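Local coordinates for protein thiol-activated cytolysin (Desulfobulbus propionicus, PDB 6NAL) that probably oligomerises on target membranes and inserts a large beta-barrel pore, as expected of a bacterial cholesterol-dependent cytolysin, at residues Glu361-Gly366 and Asn421-Ser426; Ile368-Ser373 and Ala378-Thr383; Glu430-Thr433 and Glu438-Arg441; Thr456-Gly461 and Thr467-Pro472. One frame throughout, in Å; residues are numbered along the deposited sequence.

In the fold
All four contacts lie in or at the entrance of the C-terminal beta-sandwich domain. Interaction 2 lies in its buried core, where strands 349-372 and 378-389, each from a different sheet, press apolar side chains and rings together. The same two sheets come near each other at the surface in interaction 1, which uses strands 349-372 and 422-432 and rests on one cation-pi pair. Interactions 3 and 4 are hairpins held by backbone hydrogen bonds, one in each sheet. Interaction 3, partly buried, adds sulfur-aromatic and tryptophan packing; interaction 4 sends one apolar face inward and a hydroxyl-bearing face outward. Arg379 joins interactions 2 and 3 by a salt bridge to Glu430.

Interaction 1 of 4, residues Glu361-Gly366 and Asn421-Ser426; sequences ERYSGG and NARNIS
Tyr363 and Arg423 meet in a cation-pi contact that makes up essentially the whole of this interaction. The guanidinium lies over one face of the phenol ring, with Arg423 CZ 4.5 Å from the centroid of the Tyr363 ring and only 13° off the ring normal. The branch that comes closest is NH2, which sits above the middle of the ring; Arg423 NH2 is 4.1 Å from Tyr363 CZ. The two planes are inclined by 34°, so the guanidinium tips one amino group down onto the ring and does not stack flat on it.

The pair stands where the long strand 349-372 enters the beta-sandwich domain and passes the start of strand 422-432, which belongs to the other sheet of that sandwich. Here the backbones do not pair: Tyr363 CA and Asn421 CA are 7.1 Å apart, and the side chains bridge the gap, crossing at about a right angle.

The other amino group of the same guanidinium, NH1, is hydrogen-bonded to Gly420 O, while NH2 stays over the ring; a bend at chi2 (-93°) folds the chain back toward the beginning of its own strand. The tyrosine is positioned from its own side by backbone bonding to Tyr45 of strand 44-59, and the backbone of Arg423 is bonded to Asp385 of strand 378-389.

Interaction 2 of 4, residues Ile368-Ser373 and Ala378-Thr383; sequences IRLEHS and ARFTVT
Leu370 and Phe380 meet midway along a beta arch, in which two successive strands face each other from the opposing sheets of the C-terminal beta sandwich. The strand axes are 9.2 Å apart and run nearly antiparallel, at 167°, a spacing bridged by side chains alone.

Two CH-pi contacts carry the middle and one end. Leu370 CB lies over the face of the Phe380 ring, toward its rim, 4.1 Å from the centroid. With CG beside the backbone N (chi1 -51°), the leucine slides past the phenylalanine in the opposite direction and sets CD1 and CD2 on that same side of the ring plane, by Phe380 CG and CD2. Toward the turn, the Ala378 methyl occupies one face of the His372 imidazole, with CB 3.8 Å from the ring centroid.

Purely aliphatic packing closes the other end, where Ile368 CD1 reaches Val382 CG1 at 4.0 Å. Val457 of strand 454-462 also touches both Leu370 and Phe380, extending the core.

His372 NE2 is hydrogen-bonded to Tyr376 O in the connecting turn, which fixes the imidazole over the alanine. At the edge of the Phe380 ring, near its plane, His372 CB stands 4.0 Å from Phe380 CZ.

Interaction 3 of 4, residues Glu430-Thr433 and Glu438-Arg441; sequences EGCT and EWWR
Cys432, Thr433 and Trp440 bury the most surface where the two ends of the tryptophan-rich undecapeptide come together, GCTGLAWEWWR being this protein's version of that signature of cholesterol-dependent cytolysins. The contact is the end of the hairpin of strands 422-432 and 440-449, at the tip of the beta sandwich. In relatives this loop acts at the membrane, and its cysteine accounts for the name thiol-activated.

Cys432 turns SG anti to its backbone N (chi1 178°), which carries the sulfur over the indole of Trp439. It stands above one face, offset toward the rim, with Cys432 SG 3.4 Å from Trp439 CE2. The same residue meets a second indole through its methylene: CB lies over the six-membered ring of Trp440, 3.5 Å from CZ3. One small side chain thus packs against two tryptophans.

Trp440 also makes a cation-pi contact with Arg379, and that arginine forms a salt bridge with Glu430, whose CB lies 4.0 Å from Trp440 CE3. Trp439 reaches outward, packing on Gly106 of the second subunit.

The backbone pairing is short. Gly431 and Arg441 form a hydrogen-bonded antiparallel pair, with Gly431 N to Arg441 O at 2.8 Å and the reciprocal bond from Arg441 N to Gly431 O; Cys432 and Trp440 follow as a non-hydrogen-bonded pair. Beyond them Thr433 secures the turn twice, its N bonding to Trp439 O at 2.9 Å. Its hydroxyl is also bonded to Leu435 N, and donates from above the carbonyl plane to Glu438, with Thr433 OG1 2.6 Å from Glu438 O.

Interaction 4 of 4, residues Thr456-Gly461 and Thr467-Pro472; sequences TVSIGG and TFSMTP
The Phe468 ring is the flat group here, and Ile459 and Val457 both approach it from oblique directions. Ile459 CG2 comes to 3.8 Å from Phe468 CD2, the two side chains crossing at a slant, while Val457 CB reaches Phe468 CE2 more loosely at 4.5 Å. The phenylalanine has CG anti to its backbone N (chi1 179°), which turns the CD2-CE2 side of the ring toward both aliphatic neighbours. Further along the same face, Val457 lies side by side with Met470, a selenomethionine, and Val457 CG1 is 4.0 Å from Met470 CG.

The opposite face carries hydroxyls, from Thr456, Ser458, Thr467, Ser469 and Thr471. A water there is bonded to Thr467 OG1 and gives a weak hydrogen bond to Ser458 O.

Between the faces runs a regular antiparallel beta hairpin with three hydrogen-bonded pairs, each with two N-H...O bonds. Ser458 N to Ser469 O is 2.8 Å; toward the turn, Gly460 N to Thr467 O lengthens to 3.2 Å. Gly461, with a positive phi of 93°, begins the corner that leaves the sheet.

Strand 454-462 pairs on its other side with strand 349-372, in parallel, through backbone bonds of Val457 and Ile459 to Arg369, Glu371 and Ser373. The apolar face turns into the sandwich, where Ile459 touches Phe380 of strand 378-389, Val457 meets Ile427 of strand 422-432, and Phe468 packs on Thr429 of that same strand and Ser443 of strand 440-449.

Interaction 1 of 4, residues Glu361-Gly366 and Asn421-Ser426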
loop_
_atom_site.group_PDB
_atom_site.type_symbol
_atom_site.label_atom_id
_atom_site.label_comp_id
_atom_site.label_asym_id
_atom_site.label_seq_id
_atom_site.Cartn_x
_atom_site.Cartn_y
_atom_site.Cartn_z
ATOM N N GLU A 361 8.053 0.492 -5.657
ATOM C CA GLU A 361 8.028 1.888 -5.236
ATOM C C GLU A 361 9.454 2.395 -5.126
ATOM O O GLU A 361 10.331 1.694 -4.614
ATOM C CB GLU A 361 7.338 2.097 -3.877
ATOM C CG GLU A 361 5.832 1.871 -3.919
ATOM C CD GLU A 361 5.038 3.153 -4.199
ATOM O OE1 GLU A 361 4.333 3.220 -5.250
ATOM O OE2 GLU A 361 5.113 4.077 -3.349
ATOM N N ARG A 362 9.682 3.595 -5.622
ATOM C CA ARG A 362 10.969 4.259 -5.542
ATOM C C ARG A 362 10.814 5.425 -4.573
ATOM O O ARG A 362 9.886 6.230 -4.702
ATOM C CB ARG A 362 11.445 4.723 -6.927
ATOM C CG ARG A 362 11.546 3.603 -7.996
ATOM C CD ARG A 362 11.968 4.112 -9.400
ATOM N NE ARG A 362 13.318 4.682 -9.372
ATOM C CZ ARG A 362 14.422 4.008 -9.672
ATOM N NH1 ARG A 362 14.338 2.735 -10.052
ATOM N NH2 ARG A 362 15.613 4.608 -9.597
ATOM N N TYR A 363 11.684 5.470 -3.580
ATOM C CA TYR A 363 11.689 6.508 -2.553
ATOM C C TYR A 363 13.027 7.222 -2.679
ATOM O O TYR A 363 14.091 6.605 -2.518
ATOM C CB TYR A 363 11.505 5.916 -1.163
ATOM C CG TYR A 363 10.276 5.090 -0.985
ATOM C CD1 TYR A 363 9.099 5.675 -0.545
ATOM C CD2 TYR A 363 10.296 3.712 -1.220
ATOM C CE1 TYR A 363 7.959 4.938 -0.346
ATOM C CE2 TYR A 363 9.141 2.947 -1.020
ATOM C CZ TYR A 363 7.970 3.589 -0.583
ATOM O OH TYR A 363 6.810 2.897 -0.364
ATOM N N SER A 364 12.982 8.492 -3.076
ATOM C CA SER A 364 14.218 9.229 -3.301
ATOM C C SER A 364 14.854 9.624 -1.963
ATOM O O SER A 364 14.172 9.811 -0.950
ATOM C CB SER A 364 13.964 10.460 -4.177
ATOM O OG SER A 364 13.077 11.365 -3.551
ATOM N N GLY A 365 16.178 9.709 -1.969
ATOM C CA GLY A 365 16.916 10.229 -0.844
ATOM C C GLY A 365 16.651 11.723 -0.670
ATOM O O GLY A 365 15.770 12.329 -1.289
ATOM N N GLY A 366 17.421 12.305 0.245
ATOM C CA GLY A 366 17.182 13.691 0.597
ATOM C C GLY A 366 18.317 14.265 1.410
ATOM O O GLY A 366 19.302 13.589 1.713
ATOM N N ASN A 421 15.343 5.089 2.316
ATOM C CA ASN A 421 14.783 4.293 3.393
ATOM C C ASN A 421 14.613 5.057 4.712
ATOM O O ASN A 421 14.119 4.477 5.680
ATOM C CB ASN A 421 15.647 3.047 3.587
ATOM C CG ASN A 421 17.054 3.370 4.015
ATOM O OD1 ASN A 421 17.628 4.397 3.636
ATOM N ND2 ASN A 421 17.633 2.475 4.804
ATOM N N ALA A 422 14.920 6.339 4.788
ATOM C CA ALA A 422 14.744 7.061 6.042
ATOM C C ALA A 422 13.368 7.705 6.125
ATOM O O ALA A 422 12.939 8.360 5.180
ATOM C CB ALA A 422 15.834 8.117 6.176
ATOM N N ARG A 423 12.687 7.514 7.258
ATOM C CA ARG A 423 11.372 8.082 7.518
ATOM C C ARG A 423 11.371 8.815 8.850
ATOM O O ARG A 423 12.291 8.672 9.675
ATOM C CB ARG A 423 10.267 7.027 7.634
ATOM C CG ARG A 423 10.335 5.880 6.694
ATOM C CD ARG A 423 9.500 6.163 5.432
ATOM N NE ARG A 423 9.312 4.918 4.685
ATOM C CZ ARG A 423 10.053 4.556 3.652
ATOM N NH1 ARG A 423 10.992 5.386 3.233
ATOM N NH2 ARG A 423 9.842 3.385 3.040
ATOM N N ASN A 424 10.272 9.540 9.105
ATOM C CA ASN A 424 9.919 9.957 10.477
ATOM C C ASN A 424 10.967 10.881 11.097
ATOM O O ASN A 424 11.426 10.698 12.228
ATOM C CB ASN A 424 9.692 8.709 11.329
ATOM C CG ASN A 424 8.855 8.977 12.539
ATOM O OD1 ASN A 424 8.414 10.101 12.759
ATOM N ND2 ASN A 424 8.649 7.946 13.362
ATOM N N ILE A 425 11.320 11.913 10.333
ATOM C CA ILE A 425 12.407 12.800 10.693
ATOM C C ILE A 425 11.958 13.700 11.817
ATOM O O ILE A 425 10.876 14.291 11.763
ATOM C CB ILE A 425 12.837 13.644 9.492
ATOM C CG1 ILE A 425 13.729 12.881 8.528
ATOM C CG2 ILE A 425 13.620 14.793 9.951
ATOM C CD1 ILE A 425 13.045 11.770 7.839
ATOM N N SER A 426 12.791 13.829 12.830
ATOM C CA SER A 426 12.543 14.759 13.918
ATOM C C SER A 426 13.739 15.688 14.060
ATOM O O SER A 426 14.894 15.254 13.964
ATOM C CB SER A 426 12.255 14.000 15.203
ATOM O OG SER A 426 12.632 14.727 16.358
#

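Interaction 2 of 4, residues Ile368-Ser373 and Ala378-Thr383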
loop_
_atom_site.group_PDB
_atom_site.type_symbol
_atom_site.label_atom_id
_atom_site.label_comp_id
_atom_site.label_asym_id
_atom_site.label_seq_id
_atom_site.Cartn_x
_atom_site.Cartn_y
_atom_site.Cartn_z
ATOM N N ILE A 368 19.169 17.076 4.830
ATOM C CA ILE A 368 18.849 18.068 5.860
ATOM C C ILE A 368 20.041 19.011 6.007
ATOM O O ILE A 368 21.138 18.576 6.374
ATOM C CB ILE A 368 18.503 17.418 7.208
ATOM C CG1 ILE A 368 17.245 16.556 7.103
ATOM C CG2 ILE A 368 18.305 18.499 8.300
ATOM C CD1 ILE A 368 17.141 15.555 8.194
ATOM N N ARG A 369 19.829 20.295 5.703
ATOM C CA ARG A 369 20.837 21.335 5.911
ATOM C C ARG A 369 20.521 22.084 7.199
ATOM O O ARG A 369 19.407 22.578 7.378
ATOM C CB ARG A 369 20.892 22.332 4.742
ATOM C CG ARG A 369 21.441 21.798 3.426
ATOM C CD ARG A 369 22.200 22.875 2.665
ATOM N NE ARG A 369 22.303 22.587 1.230
ATOM C CZ ARG A 369 23.083 23.267 0.391
ATOM N NH1 ARG A 369 23.834 24.271 0.844
ATOM N NH2 ARG A 369 23.121 22.948 -0.894
ATOM N N LEU A 370 21.490 22.172 8.090
ATOM C CA LEU A 370 21.367 22.947 9.330
ATOM C C LEU A 370 22.224 24.200 9.230
ATOM O O LEU A 370 23.346 24.123 8.745
ATOM C CB LEU A 370 21.816 22.128 10.527
ATOM C CG LEU A 370 21.120 20.764 10.544
ATOM C CD1 LEU A 370 21.765 20.000 11.707
ATOM C CD2 LEU A 370 19.592 20.824 10.719
ATOM N N GLU A 371 21.679 25.355 9.604
ATOM C CA GLU A 371 22.420 26.608 9.543
ATOM C C GLU A 371 22.122 27.401 10.795
ATOM O O GLU A 371 20.971 27.547 11.217
ATOM C CB GLU A 371 22.076 27.412 8.295
ATOM C CG GLU A 371 21.824 26.477 7.088
ATOM C CD GLU A 371 21.730 27.180 5.723
ATOM O OE1 GLU A 371 20.669 27.778 5.430
ATOM O OE2 GLU A 371 22.705 27.089 4.928
ATOM N N HIS A 372 23.190 27.842 11.405
ATOM C CA HIS A 372 23.156 28.631 12.616
ATOM C C HIS A 372 23.904 29.920 12.321
ATOM O O HIS A 372 25.088 29.891 11.965
ATOM C CB HIS A 372 23.812 27.855 13.733
ATOM C CG HIS A 372 24.021 28.624 14.993
ATOM N ND1 HIS A 372 23.218 29.676 15.369
ATOM C CD2 HIS A 372 24.917 28.450 15.995
ATOM C CE1 HIS A 372 23.605 30.112 16.556
ATOM N NE2 HIS A 372 24.633 29.384 16.959
ATOM N N SER A 373 23.217 31.035 12.443
ATOM C CA SER A 373 23.862 32.337 12.330
ATOM C C SER A 373 23.583 33.193 13.551
ATOM O O SER A 373 23.937 34.369 13.555
ATOM C CB SER A 373 23.375 33.085 11.091
ATOM O OG SER A 373 22.001 33.396 11.308
ATOM N N ALA A 378 24.234 27.180 20.228
ATOM C CA ALA A 378 23.040 26.435 19.879
ATOM C C ALA A 378 23.383 24.960 19.759
ATOM O O ALA A 378 24.513 24.588 19.462
ATOM C CB ALA A 378 22.455 26.938 18.573
ATOM N N ARG A 379 22.411 24.118 20.005
ATOM C CA ARG A 379 22.589 22.722 19.668
ATOM C C ARG A 379 21.389 22.242 18.889
ATOM O O ARG A 379 20.261 22.727 19.072
ATOM C CB ARG A 379 22.804 21.865 20.895
ATOM C CG ARG A 379 21.731 21.995 21.877
ATOM C CD ARG A 379 22.156 21.381 23.181
ATOM N NE ARG A 379 20.969 21.271 24.014
ATOM C CZ ARG A 379 21.013 21.144 25.327
ATOM N NH1 ARG A 379 22.196 21.066 25.933
ATOM N NH2 ARG A 379 19.885 21.083 26.020
ATOM N N PHE A 380 21.695 21.305 17.995
ATOM C CA PHE A 380 20.784 20.648 17.069
ATOM C C PHE A 380 20.647 19.169 17.456
ATOM O O PHE A 380 21.643 18.503 17.747
ATOM C CB PHE A 380 21.313 20.716 15.621
ATOM C CG PHE A 380 21.333 22.086 15.005
ATOM C CD1 PHE A 380 22.426 22.887 15.156
ATOM C CD2 PHE A 380 20.291 22.531 14.220
ATOM C CE1 PHE A 380 22.480 24.147 14.607
ATOM C CE2 PHE A 380 20.346 23.804 13.651
ATOM C CZ PHE A 380 21.459 24.602 13.849
ATOM N N THR A 381 19.426 18.640 17.414
ATOM C CA THR A 381 19.171 17.203 17.551
ATOM C C THR A 381 18.343 16.723 16.367
ATOM O O THR A 381 17.261 17.264 16.099
ATOM C CB THR A 381 18.448 16.909 18.857
ATOM O OG1 THR A 381 19.162 17.546 19.912
ATOM C CG2 THR A 381 18.395 15.415 19.159
ATOM N N VAL A 382 18.860 15.743 15.638
ATOM C CA VAL A 382 18.178 15.192 14.476
ATOM C C VAL A 382 18.143 13.674 14.597
ATOM O O VAL A 382 19.172 13.047 14.845
ATOM C CB VAL A 382 18.843 15.616 13.166
ATOM C CG1 VAL A 382 18.053 15.001 12.012
ATOM C CG2 VAL A 382 18.883 17.108 13.064
ATOM N N THR A 383 16.945 13.093 14.479
ATOM C CA THR A 383 16.740 11.657 14.574
ATOM C C THR A 383 15.822 11.203 13.438
ATOM O O THR A 383 15.102 11.998 12.832
ATOM C CB THR A 383 16.150 11.260 15.943
ATOM O OG1 THR A 383 14.804 11.732 16.016
ATOM C CG2 THR A 383 17.014 11.839 17.121
#

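Interaction 3 of 4, residues Glu430-Thr433 and Glu438-Arg441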
loop_
_atom_site.group_PDB
_atom_site.type_symbol
_atom_site.label_atom_id
_atom_site.label_comp_id
_atom_site.label_asym_id
_atom_site.label_seq_id
_atom_site.Cartn_x
_atom_site.Cartn_y
_atom_site.Cartn_z
ATOM N N GLU A 430 17.910 24.213 19.963
ATOM C CA GLU A 430 17.904 24.955 21.212
ATOM C C GLU A 430 19.002 26.011 21.201
ATOM O O GLU A 430 20.071 25.829 20.618
ATOM C CB GLU A 430 18.079 24.025 22.389
ATOM C CG GLU A 430 16.990 23.004 22.527
ATOM C CD GLU A 430 17.399 21.868 23.451
ATOM O OE1 GLU A 430 18.273 21.066 23.055
ATOM O OE2 GLU A 430 16.861 21.779 24.573
ATOM N N GLY A 431 18.720 27.132 21.838
ATOM C CA GLY A 431 19.688 28.193 21.920
ATOM C C GLY A 431 19.901 28.510 23.371
ATOM O O GLY A 431 18.926 28.619 24.115
ATOM N N CYS A 432 21.158 28.603 23.796
ATOM C CA CYS A 432 21.471 28.964 25.177
ATOM C C CYS A 432 21.279 30.464 25.387
ATOM O O CYS A 432 21.970 31.276 24.753
ATOM C CB CYS A 432 22.901 28.577 25.516
ATOM S SG CYS A 432 23.348 29.066 27.206
ATOM N N THR A 433 20.359 30.827 26.291
ATOM C CA THR A 433 20.084 32.228 26.574
ATOM C C THR A 433 21.129 32.872 27.470
ATOM O O THR A 433 21.182 34.099 27.559
ATOM C CB THR A 433 18.737 32.421 27.269
ATOM O OG1 THR A 433 18.817 31.893 28.604
ATOM C CG2 THR A 433 17.603 31.777 26.506
ATOM N N GLU A 438 16.311 29.981 32.587
ATOM C CA GLU A 438 15.833 29.519 31.283
ATOM C C GLU A 438 17.038 29.339 30.373
ATOM O O GLU A 438 17.146 30.008 29.341
ATOM C CB GLU A 438 14.800 30.479 30.665
ATOM C CG GLU A 438 15.218 31.926 30.502
ATOM C CD GLU A 438 14.051 32.855 30.080
ATOM O OE1 GLU A 438 13.473 32.605 28.991
ATOM O OE2 GLU A 438 13.729 33.826 30.831
ATOM N N TRP A 439 17.941 28.436 30.765
ATOM C CA TRP A 439 19.254 28.334 30.145
ATOM C C TRP A 439 19.172 27.921 28.683
ATOM O O TRP A 439 19.903 28.448 27.839
ATOM C CB TRP A 439 20.065 27.310 30.932
ATOM C CG TRP A 439 21.461 27.231 30.548
ATOM C CD1 TRP A 439 22.083 26.222 29.859
ATOM C CD2 TRP A 439 22.455 28.206 30.825
ATOM N NE1 TRP A 439 23.412 26.539 29.682
ATOM C CE2 TRP A 439 23.670 27.733 30.303
ATOM C CE3 TRP A 439 22.435 29.441 31.471
ATOM C CZ2 TRP A 439 24.839 28.445 30.405
ATOM C CZ3 TRP A 439 23.580 30.127 31.576
ATOM C CH2 TRP A 439 24.775 29.639 31.038
ATOM N N TRP A 440 18.373 26.906 28.378
ATOM C CA TRP A 440 18.221 26.442 27.003
ATOM C C TRP A 440 16.804 26.767 26.626
ATOM O O TRP A 440 15.887 26.437 27.375
ATOM C CB TRP A 440 18.473 24.935 26.814
ATOM C CG TRP A 440 19.965 24.554 26.886
ATOM C CD1 TRP A 440 20.583 23.926 27.922
ATOM C CD2 TRP A 440 21.000 24.801 25.901
ATOM N NE1 TRP A 440 21.928 23.758 27.652
ATOM C CE2 TRP A 440 22.214 24.293 26.432
ATOM C CE3 TRP A 440 21.030 25.424 24.653
ATOM C CZ2 TRP A 440 23.422 24.346 25.750
ATOM C CZ3 TRP A 440 22.256 25.474 23.955
ATOM C CH2 TRP A 440 23.431 24.938 24.517
ATOM N N ARG A 441 16.634 27.450 25.507
ATOM C CA ARG A 441 15.326 27.777 24.982
ATOM C C ARG A 441 15.168 26.983 23.702
ATOM O O ARG A 441 16.098 26.895 22.902
ATOM C CB ARG A 441 15.192 29.276 24.725
ATOM C CG ARG A 441 13.755 29.758 24.753
ATOM C CD ARG A 441 13.248 30.160 26.164
ATOM N NE ARG A 441 13.741 31.463 26.631
ATOM C CZ ARG A 441 13.389 32.642 26.110
ATOM N NH1 ARG A 441 12.533 32.698 25.104
ATOM N NH2 ARG A 441 13.887 33.777 26.584
#

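Interaction 4 of 4, residues Thr456-Gly461 and Thr467-Pro472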
loop_
_atom_site.group_PDB
_atom_site.type_symbol
_atom_site.label_atom_id
_atom_site.label_comp_id
_atom_site.label_asym_id
_atom_site.label_seq_id
_atom_site.Cartn_x
_atom_site.Cartn_y
_atom_site.Cartn_z
ATOM N N THR A 456 15.740 22.588 5.058
ATOM C CA THR A 456 16.693 23.536 5.626
ATOM C C THR A 456 16.121 24.067 6.923
ATOM O O THR A 456 14.967 24.488 6.955
ATOM C CB THR A 456 16.946 24.703 4.678
ATOM O OG1 THR A 456 17.465 24.223 3.440
ATOM C CG2 THR A 456 17.959 25.650 5.246
ATOM N N VAL A 457 16.898 24.035 7.995
ATOM C CA VAL A 457 16.487 24.682 9.234
ATOM C C VAL A 457 17.539 25.714 9.592
ATOM O O VAL A 457 18.718 25.376 9.748
ATOM C CB VAL A 457 16.248 23.688 10.387
ATOM C CG1 VAL A 457 15.469 22.470 9.908
ATOM C CG2 VAL A 457 17.487 23.247 11.027
ATOM N N SER A 458 17.120 26.978 9.673
ATOM C CA SER A 458 18.004 28.096 9.991
ATOM C C SER A 458 17.627 28.650 11.351
ATOM O O SER A 458 16.452 28.894 11.617
ATOM C CB SER A 458 17.894 29.218 8.954
ATOM O OG SER A 458 18.041 28.711 7.645
ATOM N N ILE A 459 18.593 28.834 12.206
ATOM C CA ILE A 459 18.331 29.598 13.405
ATOM C C ILE A 459 19.213 30.830 13.341
ATOM O O ILE A 459 20.322 30.799 12.797
ATOM C CB ILE A 459 18.571 28.803 14.706
ATOM C CG1 ILE A 459 19.979 28.246 14.763
ATOM C CG2 ILE A 459 17.529 27.729 14.865
ATOM C CD1 ILE A 459 20.262 27.597 16.097
ATOM N N GLY A 460 18.704 31.922 13.876
ATOM C CA GLY A 460 19.478 33.135 13.985
ATOM C C GLY A 460 19.012 33.932 15.178
ATOM O O GLY A 460 18.396 33.377 16.109
ATOM N N GLY A 461 19.285 35.236 15.159
ATOM C CA GLY A 461 18.807 36.085 16.225
ATOM C C GLY A 461 19.839 36.214 17.315
ATOM O O GLY A 461 21.038 35.998 17.095
ATOM N N THR A 467 15.387 33.117 16.433
ATOM C CA THR A 467 14.541 32.936 15.273
ATOM C C THR A 467 14.761 31.547 14.718
ATOM O O THR A 467 15.843 30.961 14.872
ATOM C CB THR A 467 14.862 33.982 14.211
ATOM O OG1 THR A 467 16.193 33.746 13.754
ATOM C CG2 THR A 467 14.710 35.423 14.811
ATOM N N PHE A 468 13.715 31.027 14.091
ATOM C CA PHE A 468 13.699 29.680 13.548
ATOM C C PHE A 468 12.896 29.687 12.273
ATOM O O PHE A 468 11.802 30.257 12.224
ATOM C CB PHE A 468 13.058 28.705 14.520
ATOM C CG PHE A 468 12.989 27.274 14.021
ATOM C CD1 PHE A 468 11.909 26.825 13.286
ATOM C CD2 PHE A 468 13.971 26.365 14.342
ATOM C CE1 PHE A 468 11.819 25.496 12.873
ATOM C CE2 PHE A 468 13.894 25.037 13.920
ATOM C CZ PHE A 468 12.820 24.603 13.208
ATOM N N SER A 469 13.433 29.048 11.254
ATOM C CA SER A 469 12.710 28.908 10.009
ATOM C C SER A 469 13.113 27.564 9.448
ATOM O O SER A 469 14.294 27.187 9.478
ATOM C CB SER A 469 13.017 30.034 9.021
ATOM O OG SER A 469 14.048 29.640 8.128
HETATM N N MSE A 470 12.110 26.832 9.000
HETATM C CA MSE A 470 12.322 25.553 8.363
HETATM C C MSE A 470 11.685 25.626 6.979
HETATM O O MSE A 470 10.601 26.173 6.844
HETATM C CB MSE A 470 11.709 24.431 9.156
HETATM C CG MSE A 470 11.857 23.126 8.430
HETATM SE SE MSE A 470 11.365 21.711 9.594
HETATM C CE MSE A 470 9.431 21.862 9.531
ATOM N N THR A 471 12.345 25.064 5.980
ATOM C CA THR A 471 11.870 25.046 4.608
ATOM C C THR A 471 12.033 23.626 4.098
ATOM O O THR A 471 13.175 23.114 4.062
ATOM C CB THR A 471 12.666 26.024 3.761
ATOM O OG1 THR A 471 12.525 27.347 4.299
ATOM C CG2 THR A 471 12.195 25.977 2.382
ATOM N N PRO A 472 10.954 22.962 3.666
ATOM C CA PRO A 472 9.554 23.411 3.646
ATOM C C PRO A 472 8.997 23.442 5.051
ATOM O O PRO A 472 9.462 22.679 5.882
ATOM C CB PRO A 472 8.851 22.359 2.777
ATOM C CG PRO A 472 9.709 21.154 2.850
ATOM C CD PRO A 472 11.125 21.653 3.014
HETATM O O HOH W 1 16.363 31.900 11.564
#